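PDB 4OHN: ABC transporter substrate-binding protein from Streptococcus pneumoniae, which binds histidine and probably delivers it, as the extracellular solute-binding component, to an ABC uptake transporter. Local coordinates for residues S12-N17 and K214-L219. Residues are numbered along the deposited sequence; the frame is centred on the assembly and turned at random.
Sequences SKYQSN and KEDTTL
Asp-216 OD2 accepts a short hydrogen bond from the phenol of Tyr-14, OH to OD2 2.6 Å, and this bond ties the N-terminal helix 11-17 to the start of helix 217-232. The two side chains reach for each other from opposite directions. The carboxylate meets the hydroxyl end of the ring at its edge, with CG in the ring plane, and it offers the syn lone pair of OD2 while its own plane is turned 49° from the ring. The other oxygen also has a partner, for OD1 accepts from the backbone N of Asn-10, just ahead of the helix that carries Tyr-14. With a bond to each oxygen, the carboxylate is probably held in its rotation. NH2 of Arg-213 forms a weak, long ion pair with OD2, which would help to stabilise the negative charge of the carboxylate.

Beside this polar link lies an apolar one. Leu-219 brings CD2 obliquely to the ring, 3.7 Å from Tyr-14 CE2; with CG anti to the backbone N (chi1 172°), chi2 turns CD2 rather than CD1 to the ring. Ile-20 of strand 19-24 touches both side chains, and Trp-11 packs on Leu-219. Asp-216 sits at the N-cap position of helix 217-232, but its side chain makes no capping bond and turns to Tyr-14 and Asn-10. A tyrosine-carboxylate bond bordered by aliphatic packing thus fastens the N-terminal helix to the outer end of one lobe of the periplasmic-binding-protein fold, remote from the histidine pocket.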
loop_
_atom_site.group_PDB
_atom_site.type_symbol
_atom_site.label_atom_id
_atom_site.label_comp_id
_atom_site.label_asym_id
_atom_site.label_seq_id
_atom_site.Cartn_x
_atom_site.Cartn_y
_atom_site.Cartn_z
ATOM N N SER A 12 -22.259 -13.251 -6.735
ATOM C CA SER A 12 -23.342 -14.022 -6.137
ATOM C C SER A 12 -22.814 -15.022 -5.108
ATOM O O SER A 12 -23.489 -15.299 -4.119
ATOM C CB SER A 12 -24.207 -14.728 -7.193
ATOM O OG SER A 12 -23.489 -15.746 -7.862
ATOM N N LYS A 13 -21.610 -15.542 -5.336
ATOM C CA LYS A 13 -20.970 -16.448 -4.386
ATOM C C LYS A 13 -20.570 -15.714 -3.103
ATOM O O LYS A 13 -20.836 -16.209 -2.007
ATOM C CB LYS A 13 -19.735 -17.100 -5.018
ATOM C CG LYS A 13 -18.833 -17.870 -4.046
ATOM C CD LYS A 13 -17.503 -18.233 -4.699
ATOM C CE LYS A 13 -16.444 -18.569 -3.661
ATOM N NZ LYS A 13 -15.128 -18.870 -4.288
ATOM N N TYR A 14 -19.921 -14.554 -3.223
ATOM C CA TYR A 14 -19.526 -13.818 -2.021
ATOM C C TYR A 14 -20.760 -13.466 -1.207
ATOM O O TYR A 14 -20.780 -13.587 0.018
ATOM C CB TYR A 14 -18.756 -12.534 -2.354
ATOM C CG TYR A 14 -17.621 -12.737 -3.330
ATOM C CD1 TYR A 14 -16.686 -13.733 -3.130
ATOM C CD2 TYR A 14 -17.507 -11.938 -4.466
ATOM C CE1 TYR A 14 -15.676 -13.930 -4.029
ATOM C CE2 TYR A 14 -16.502 -12.123 -5.371
ATOM C CZ TYR A 14 -15.582 -13.120 -5.146
ATOM O OH TYR A 14 -14.548 -13.324 -6.026
ATOM N N GLN A 15 -21.803 -13.029 -1.906
ATOM C CA GLN A 15 -23.035 -12.623 -1.262
ATOM C C GLN A 15 -23.733 -13.795 -0.557
ATOM O O GLN A 15 -24.216 -13.640 0.565
ATOM C CB GLN A 15 -23.954 -11.946 -2.287
ATOM C CG GLN A 15 -25.300 -11.486 -1.744
ATOM C CD GLN A 15 -25.180 -10.292 -0.826
ATOM O OE1 GLN A 15 -25.349 -9.146 -1.251
ATOM N NE2 GLN A 15 -24.890 -10.549 0.440
ATOM N N SER A 16 -23.796 -14.960 -1.199
ATOM C CA SER A 16 -24.489 -16.103 -0.607
ATOM C C SER A 16 -23.668 -16.771 0.497
ATOM O O SER A 16 -24.228 -17.278 1.468
ATOM C CB SER A 16 -24.891 -17.126 -1.677
ATOM O OG SER A 16 -23.765 -17.628 -2.369
ATOM N N ASN A 17 -22.346 -16.751 0.355
ATOM C CA ASN A 17 -21.465 -17.288 1.389
ATOM C C ASN A 17 -21.277 -16.299 2.538
ATOM O O ASN A 17 -20.771 -16.671 3.595
ATOM C CB ASN A 17 -20.075 -17.571 0.822
ATOM C CG ASN A 17 -20.025 -18.798 -0.045
ATOM O OD1 ASN A 17 -20.923 -19.627 -0.030
ATOM N ND2 ASN A 17 -18.936 -18.931 -0.797
ATOM N N LYS A 214 -9.954 -9.405 -13.087
ATOM C CA LYS A 214 -10.643 -8.618 -14.110
ATOM C C LYS A 214 -12.100 -9.010 -14.292
ATOM O O LYS A 214 -12.950 -8.157 -14.549
ATOM C CB LYS A 214 -9.897 -8.710 -15.440
ATOM C CG LYS A 214 -8.582 -7.974 -15.398
ATOM C CD LYS A 214 -7.969 -7.869 -16.771
ATOM C CE LYS A 214 -6.835 -6.875 -16.777
ATOM N NZ LYS A 214 -6.262 -6.721 -18.140
ATOM N N GLU A 215 -12.409 -10.292 -14.147
ATOM C CA GLU A 215 -13.749 -10.774 -14.397
ATOM C C GLU A 215 -14.750 -10.451 -13.288
ATOM O O GLU A 215 -15.963 -10.578 -13.491
ATOM C CB GLU A 215 -13.709 -12.291 -14.607
ATOM C CG GLU A 215 -12.760 -12.772 -15.745
ATOM C CD GLU A 215 -11.229 -12.577 -15.488
ATOM O OE1 GLU A 215 -10.711 -12.650 -14.329
ATOM O OE2 GLU A 215 -10.523 -12.358 -16.496
ATOM N N ASP A 216 -14.253 -10.055 -12.117
ATOM C CA ASP A 216 -15.104 -9.764 -10.963
ATOM C C ASP A 216 -15.697 -8.332 -11.025
ATOM O O ASP A 216 -15.515 -7.498 -10.107
ATOM C CB ASP A 216 -14.314 -10.018 -9.676
ATOM C CG ASP A 216 -14.828 -11.205 -8.866
ATOM O OD1 ASP A 216 -16.031 -11.532 -8.918
ATOM O OD2 ASP A 216 -14.026 -11.801 -8.102
ATOM N N THR A 217 -16.436 -8.064 -12.101
ATOM C CA THR A 217 -16.888 -6.710 -12.393
ATOM C C THR A 217 -17.982 -6.237 -11.443
ATOM O O THR A 217 -18.030 -5.062 -11.064
ATOM C CB THR A 217 -17.362 -6.582 -13.851
ATOM O OG1 THR A 217 -18.364 -7.572 -14.102
ATOM C CG2 THR A 217 -16.218 -6.805 -14.808
ATOM N N THR A 218 -18.857 -7.135 -11.036
ATOM C CA THR A 218 -19.930 -6.752 -10.137
ATOM C C THR A 218 -19.368 -6.384 -8.759
ATOM O O THR A 218 -19.767 -5.395 -8.160
ATOM C CB THR A 218 -20.950 -7.870 -10.007
ATOM O OG1 THR A 218 -21.520 -8.118 -11.290
ATOM C CG2 THR A 218 -22.062 -7.478 -9.071
ATOM N N LEU A 219 -18.439 -7.185 -8.259
ATOM C CA LEU A 219 -17.741 -6.907 -7.007
ATOM C C LEU A 219 -17.148 -5.495 -6.984
ATOM O O LEU A 219 -17.301 -4.770 -6.004
ATOM C CB LEU A 219 -16.666 -7.981 -6.808
ATOM C CG LEU A 219 -15.701 -7.776 -5.655
ATOM C CD1 LEU A 219 -16.435 -7.698 -4.317
ATOM C CD2 LEU A 219 -14.679 -8.886 -5.655
#